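Local coordinates for type I modular polyketide synthase (Streptomyces albus subsp. albus, PDB 6IYR), which probably loads a malonyl-type extender unit from coenzyme A onto the carrier protein of module 8 during salinomycin polyketide assembly, as an acyltransferase domain, at residues A39-L53 against L86-F100. Numbering follows the deposited sequence.
Sequences ALIPWTVSAKLPEAL and LESRGVVLAEDREGF
W43 and F100 lie almost flat on each other in an offset stack, the tryptophan's six-membered ring and the phenylalanine ring having centroids 3.9 Å apart and planes only 7° from parallel. F100 reaches the indole from the first turn of helix 97-108. Its other face rests on A94 CB, its edge meets V92 CG2, and CB of F100 adds a CH-pi contact over the tryptophan's six-membered ring. On the face shared with V45 and V92, covered by helices 72-79 and 97-108, W43 CG stands beside the backbone N (chi1 -71°), which turns the indole against F100; its NE1 donates to P72 O. Beneath the rings, strands 41-47 and 88-94 run antiparallel, their axes 4.7 Å apart at closest approach. Paired backbone bonds join I41 to A94, W43 to V92, V45 to G90 and A47 to S88; that from W43 N to V92 O measures 2.9 Å. Farther along this face, L53 of helix 50-65 sets CD2 against the backbone of R89, 3.3 Å from R89 O, and holds CB 3.5 Å from S88 OG. The other face carries P42, whose CB touches L93 CD1 at 3.7 Å, and T44, which lies alongside V91 with both side chains pointing the same way; W442 of helix 431-443 packs on T44 and V91. Where strand 41-47 ends and strand 88-94 begins, S46 OG accepts from L86 N at 3.1 Å. R89 runs extended from CG to NE, and its NE donates to L86 O (2.9 Å), which lies in the guanidinium plane, while NH2 donates to W442 O and the guanidinium makes a cation-pi contact with W442. Together these contacts join two strands of a three-stranded antiparallel sheet, completed by strand 116-120, with helices on both faces, consistent with the ketosynthase-to-acyltransferase linker domain of modular polyketide synthases.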
loop_
_atom_site.group_PDB
_atom_site.type_symbol
_atom_site.label_atom_id
_atom_site.label_comp_id
_atom_site.label_asym_id
_atom_site.label_seq_id
_atom_site.Cartn_x
_atom_site.Cartn_y
_atom_site.Cartn_z
ATOM N N ALA A 39 -10.656 20.523 -4.765
ATOM C CA ALA A 39 -10.677 21.607 -5.769
ATOM C C ALA A 39 -10.037 21.173 -7.071
ATOM O O ALA A 39 -10.277 21.780 -8.106
ATOM C CB ALA A 39 -9.925 22.808 -5.235
ATOM N N LEU A 40 -9.155 20.172 -6.987
ATOM C CA LEU A 40 -8.657 19.430 -8.157
ATOM C C LEU A 40 -9.748 18.545 -8.715
ATOM O O LEU A 40 -10.266 17.678 -8.013
ATOM C CB LEU A 40 -7.506 18.530 -7.750
ATOM C CG LEU A 40 -6.070 18.840 -8.092
ATOM C CD1 LEU A 40 -5.309 17.523 -8.082
ATOM C CD2 LEU A 40 -5.930 19.523 -9.436
ATOM N N ILE A 41 -10.103 18.783 -9.978
ATOM C CA ILE A 41 -11.179 18.073 -10.645
ATOM C C ILE A 41 -10.655 17.213 -11.811
ATOM O O ILE A 41 -9.834 17.658 -12.604
ATOM C CB ILE A 41 -12.224 19.079 -11.145
ATOM C CG1 ILE A 41 -12.893 19.758 -9.955
ATOM C CG2 ILE A 41 -13.295 18.402 -11.971
ATOM C CD1 ILE A 41 -13.458 21.118 -10.303
ATOM N N PRO A 42 -11.129 15.964 -11.906
ATOM C CA PRO A 42 -10.653 15.073 -12.945
ATOM C C PRO A 42 -11.526 15.173 -14.184
ATOM O O PRO A 42 -12.748 15.128 -14.067
ATOM C CB PRO A 42 -10.819 13.684 -12.308
ATOM C CG PRO A 42 -11.977 13.844 -11.397
ATOM C CD PRO A 42 -11.843 15.232 -10.845
ATOM N N TRP A 43 -10.904 15.261 -15.361
ATOM C CA TRP A 43 -11.635 15.041 -16.585
ATOM C C TRP A 43 -11.074 13.793 -17.178
ATOM O O TRP A 43 -9.846 13.679 -17.336
ATOM C CB TRP A 43 -11.418 16.191 -17.580
ATOM C CG TRP A 43 -12.069 17.494 -17.221
ATOM C CD1 TRP A 43 -12.763 17.796 -16.093
ATOM C CD2 TRP A 43 -12.027 18.702 -18.009
ATOM N NE1 TRP A 43 -13.179 19.131 -16.131
ATOM C CE2 TRP A 43 -12.712 19.700 -17.292
ATOM C CE3 TRP A 43 -11.492 19.018 -19.260
ATOM C CZ2 TRP A 43 -12.860 20.996 -17.785
ATOM C CZ3 TRP A 43 -11.608 20.323 -19.730
ATOM C CH2 TRP A 43 -12.278 21.291 -18.993
ATOM N N THR A 44 -11.962 12.886 -17.572
ATOM C CA THR A 44 -11.556 11.623 -18.126
ATOM C C THR A 44 -11.862 11.582 -19.611
ATOM O O THR A 44 -12.830 12.140 -20.071
ATOM C CB THR A 44 -12.256 10.439 -17.413
ATOM O OG1 THR A 44 -13.668 10.541 -17.554
ATOM C CG2 THR A 44 -11.923 10.456 -15.954
ATOM N N VAL A 45 -10.985 10.967 -20.368
ATOM C CA VAL A 45 -11.271 10.707 -21.740
ATOM C C VAL A 45 -10.751 9.314 -22.091
ATOM O O VAL A 45 -9.861 8.794 -21.406
ATOM C CB VAL A 45 -10.602 11.793 -22.598
ATOM C CG1 VAL A 45 -9.094 11.680 -22.520
ATOM C CG2 VAL A 45 -11.090 11.701 -24.030
ATOM N N SER A 46 -11.343 8.672 -23.099
ATOM C CA SER A 46 -10.800 7.414 -23.600
ATOM C C SER A 46 -11.011 7.252 -25.096
ATOM O O SER A 46 -11.898 7.854 -25.666
ATOM C CB SER A 46 -11.471 6.257 -22.889
ATOM O OG SER A 46 -12.857 6.456 -22.888
ATOM N N ALA A 47 -10.236 6.378 -25.715
ATOM C CA ALA A 47 -10.424 6.049 -27.118
ATOM C C ALA A 47 -10.014 4.603 -27.344
ATOM O O ALA A 47 -9.568 3.911 -26.426
ATOM C CB ALA A 47 -9.579 6.971 -27.988
ATOM N N LYS A 48 -10.096 4.165 -28.589
ATOM C CA LYS A 48 -9.724 2.818 -28.916
ATOM C C LYS A 48 -8.239 2.717 -29.083
ATOM O O LYS A 48 -7.674 1.672 -28.838
ATOM C CB LYS A 48 -10.422 2.360 -30.183
ATOM C CG LYS A 48 -11.779 1.736 -29.916
ATOM C CD LYS A 48 -11.877 0.340 -30.519
ATOM C CE LYS A 48 -13.319 -0.049 -30.805
ATOM N NZ LYS A 48 -13.854 0.699 -31.975
ATOM N N LEU A 49 -7.574 3.814 -29.411
ATOM C CA LEU A 49 -6.121 3.778 -29.498
ATOM C C LEU A 49 -5.468 5.015 -28.916
ATOM O O LEU A 49 -6.104 6.054 -28.804
ATOM C CB LEU A 49 -5.680 3.657 -30.949
ATOM C CG LEU A 49 -6.031 2.368 -31.680
ATOM C CD1 LEU A 49 -7.342 2.536 -32.443
ATOM C CD2 LEU A 49 -4.874 2.041 -32.616
ATOM N N PRO A 50 -4.160 4.929 -28.635
ATOM C CA PRO A 50 -3.414 6.087 -28.156
ATOM C C PRO A 50 -3.656 7.317 -29.032
ATOM O O PRO A 50 -4.114 8.344 -28.543
ATOM C CB PRO A 50 -1.951 5.631 -28.247
ATOM C CG PRO A 50 -2.005 4.138 -28.218
ATOM C CD PRO A 50 -3.275 3.787 -28.937
ATOM N N GLU A 51 -3.498 7.147 -30.336
ATOM C CA GLU A 51 -3.497 8.274 -31.238
ATOM C C GLU A 51 -4.848 8.959 -31.227
ATOM O O GLU A 51 -4.920 10.182 -31.219
ATOM C CB GLU A 51 -3.141 7.841 -32.659
ATOM C CG GLU A 51 -3.356 8.937 -33.695
ATOM C CD GLU A 51 -2.076 9.337 -34.408
ATOM O OE1 GLU A 51 -1.759 8.715 -35.445
ATOM O OE2 GLU A 51 -1.417 10.306 -33.958
ATOM N N ALA A 52 -5.923 8.180 -31.226
ATOM C CA ALA A 52 -7.241 8.761 -31.090
ATOM C C ALA A 52 -7.464 9.368 -29.699
ATOM O O ALA A 52 -8.240 10.314 -29.565
ATOM C CB ALA A 52 -8.312 7.740 -31.375
ATOM N N LEU A 53 -6.871 8.776 -28.658
ATOM C CA LEU A 53 -6.943 9.383 -27.334
ATOM C C LEU A 53 -6.401 10.803 -27.431
ATOM O O LEU A 53 -6.964 11.718 -26.857
ATOM C CB LEU A 53 -6.125 8.621 -26.293
ATOM C CG LEU A 53 -6.184 9.255 -24.895
ATOM C CD1 LEU A 53 -7.605 9.227 -24.375
ATOM C CD2 LEU A 53 -5.260 8.545 -23.927
ATOM N N LEU A 86 -13.333 3.437 -23.172
ATOM C CA LEU A 86 -12.532 2.567 -24.019
ATOM C C LEU A 86 -11.157 2.177 -23.472
ATOM O O LEU A 86 -10.760 2.638 -22.429
ATOM C CB LEU A 86 -12.440 3.146 -25.421
ATOM C CG LEU A 86 -13.796 3.139 -26.124
ATOM C CD1 LEU A 86 -14.331 1.722 -26.198
ATOM C CD2 LEU A 86 -14.796 4.016 -25.402
ATOM N N GLU A 87 -10.473 1.283 -24.173
ATOM C CA GLU A 87 -9.162 0.768 -23.789
ATOM C C GLU A 87 -7.992 1.737 -23.576
ATOM O O GLU A 87 -7.189 1.526 -22.694
ATOM C CB GLU A 87 -8.722 -0.312 -24.766
ATOM C CG GLU A 87 -9.600 -1.543 -24.721
ATOM C CD GLU A 87 -8.887 -2.805 -25.168
ATOM O OE1 GLU A 87 -7.839 -2.697 -25.850
ATOM O OE2 GLU A 87 -9.388 -3.906 -24.834
ATOM N N SER A 88 -7.859 2.758 -24.399
ATOM C CA SER A 88 -6.766 3.688 -24.237
ATOM C C SER A 88 -7.285 4.964 -23.532
ATOM O O SER A 88 -8.389 5.441 -23.833
ATOM C CB SER A 88 -6.131 3.942 -25.604
ATOM O OG SER A 88 -5.571 5.225 -25.638
ATOM N N ARG A 89 -6.664 5.325 -22.405
ATOM C CA ARG A 89 -7.319 6.250 -21.453
ATOM C C ARG A 89 -6.419 7.374 -20.958
ATOM O O ARG A 89 -5.184 7.250 -20.941
ATOM C CB ARG A 89 -7.877 5.508 -20.240
ATOM C CG ARG A 89 -9.011 4.550 -20.543
ATOM C CD ARG A 89 -9.347 3.726 -19.299
ATOM N NE ARG A 89 -10.517 2.904 -19.529
ATOM C CZ ARG A 89 -11.228 2.313 -18.584
ATOM N NH1 ARG A 89 -12.278 1.591 -18.918
ATOM N NH2 ARG A 89 -10.917 2.443 -17.313
ATOM N N GLY A 90 -7.053 8.472 -20.535
ATOM C CA GLY A 90 -6.322 9.648 -20.096
ATOM C C GLY A 90 -7.144 10.412 -19.084
ATOM O O GLY A 90 -8.376 10.354 -19.092
ATOM N N VAL A 91 -6.462 11.044 -18.134
ATOM C CA VAL A 91 -7.139 11.869 -17.147
ATOM C C VAL A 91 -6.334 13.140 -17.001
ATOM O O VAL A 91 -5.095 13.096 -16.969
ATOM C CB VAL A 91 -7.221 11.189 -15.776
ATOM C CG1 VAL A 91 -8.027 12.048 -14.831
ATOM C CG2 VAL A 91 -7.831 9.805 -15.878
ATOM N N VAL A 92 -7.017 14.282 -16.915
ATOM C CA VAL A 92 -6.320 15.495 -16.494
ATOM C C VAL A 92 -6.936 16.025 -15.256
ATOM O O VAL A 92 -8.127 15.845 -15.031
ATOM C CB VAL A 92 -6.316 16.597 -17.579
ATOM C CG1 VAL A 92 -5.632 16.071 -18.835
ATOM C CG2 VAL A 92 -7.731 17.025 -17.897
ATOM N N LEU A 93 -6.096 16.545 -14.375
ATOM C CA LEU A 93 -6.565 17.056 -13.085
ATOM C C LEU A 93 -6.196 18.500 -13.081
ATOM O O LEU A 93 -5.027 18.812 -13.233
ATOM C CB LEU A 93 -5.779 16.452 -11.911
ATOM C CG LEU A 93 -6.042 15.081 -11.310
ATOM C CD1 LEU A 93 -7.149 14.351 -12.027
ATOM C CD2 LEU A 93 -4.751 14.282 -11.268
ATOM N N ALA A 94 -7.126 19.359 -12.717
ATOM C CA ALA A 94 -6.775 20.756 -12.576
ATOM C C ALA A 94 -7.900 21.434 -11.828
ATOM O O ALA A 94 -8.985 20.867 -11.663
ATOM C CB ALA A 94 -6.559 21.389 -13.954
ATOM N N GLU A 95 -7.578 22.609 -11.303
ATOM C CA GLU A 95 -8.461 23.401 -10.461
ATOM C C GLU A 95 -9.196 24.443 -11.248
ATOM O O GLU A 95 -10.228 24.893 -10.808
ATOM C CB GLU A 95 -7.658 24.137 -9.395
ATOM C CG GLU A 95 -6.648 23.267 -8.669
ATOM C CD GLU A 95 -6.183 23.868 -7.354
ATOM O OE1 GLU A 95 -6.805 24.848 -6.908
ATOM O OE2 GLU A 95 -5.179 23.376 -6.793
ATOM N N ASP A 96 -8.677 24.827 -12.411
ATOM C CA ASP A 96 -9.323 25.846 -13.238
ATOM C C ASP A 96 -9.134 25.647 -14.738
ATOM O O ASP A 96 -8.314 24.851 -15.187
ATOM C CB ASP A 96 -8.807 27.224 -12.836
ATOM C CG ASP A 96 -7.307 27.333 -12.921
ATOM O OD1 ASP A 96 -6.692 26.756 -13.831
ATOM O OD2 ASP A 96 -6.725 27.972 -12.041
ATOM N N ARG A 97 -9.820 26.483 -15.503
ATOM C CA ARG A 97 -9.706 26.491 -16.958
ATOM C C ARG A 97 -8.282 26.429 -17.458
ATOM O O ARG A 97 -7.961 25.679 -18.375
ATOM C CB ARG A 97 -10.366 27.755 -17.514
ATOM C CG ARG A 97 -10.381 27.833 -19.024
ATOM C CD ARG A 97 -11.258 28.973 -19.543
ATOM N NE ARG A 97 -10.994 29.189 -20.962
ATOM C CZ ARG A 97 -9.903 29.796 -21.426
ATOM N NH1 ARG A 97 -9.042 30.358 -20.586
ATOM N NH2 ARG A 97 -9.730 29.935 -22.732
ATOM N N GLU A 98 -7.440 27.289 -16.918
ATOM C CA GLU A 98 -6.113 27.453 -17.435
ATOM C C GLU A 98 -5.301 26.180 -17.144
ATOM O O GLU A 98 -4.531 25.725 -17.984
ATOM C CB GLU A 98 -5.470 28.696 -16.798
ATOM C CG GLU A 98 -6.121 30.027 -17.209
ATOM C CD GLU A 98 -7.591 30.163 -16.792
ATOM O OE1 GLU A 98 -7.880 29.968 -15.594
ATOM O OE2 GLU A 98 -8.460 30.516 -17.640
ATOM N N GLY A 99 -5.570 25.548 -16.000
ATOM C CA GLY A 99 -4.902 24.288 -15.636
ATOM C C GLY A 99 -5.310 23.155 -16.550
ATOM O O GLY A 99 -4.459 22.423 -17.049
ATOM N N PHE A 100 -6.602 23.068 -16.863
ATOM C CA PHE A 100 -7.058 22.116 -17.861
ATOM C C PHE A 100 -6.427 22.307 -19.220
ATOM O O PHE A 100 -6.081 21.336 -19.911
ATOM C CB PHE A 100 -8.561 22.168 -17.961
ATOM C CG PHE A 100 -9.235 21.563 -16.793
ATOM C CD1 PHE A 100 -9.090 20.205 -16.542
ATOM C CD2 PHE A 100 -9.880 22.352 -15.860
ATOM C CE1 PHE A 100 -9.683 19.632 -15.425
ATOM C CE2 PHE A 100 -10.428 21.796 -14.719
ATOM C CZ PHE A 100 -10.331 20.433 -14.500
#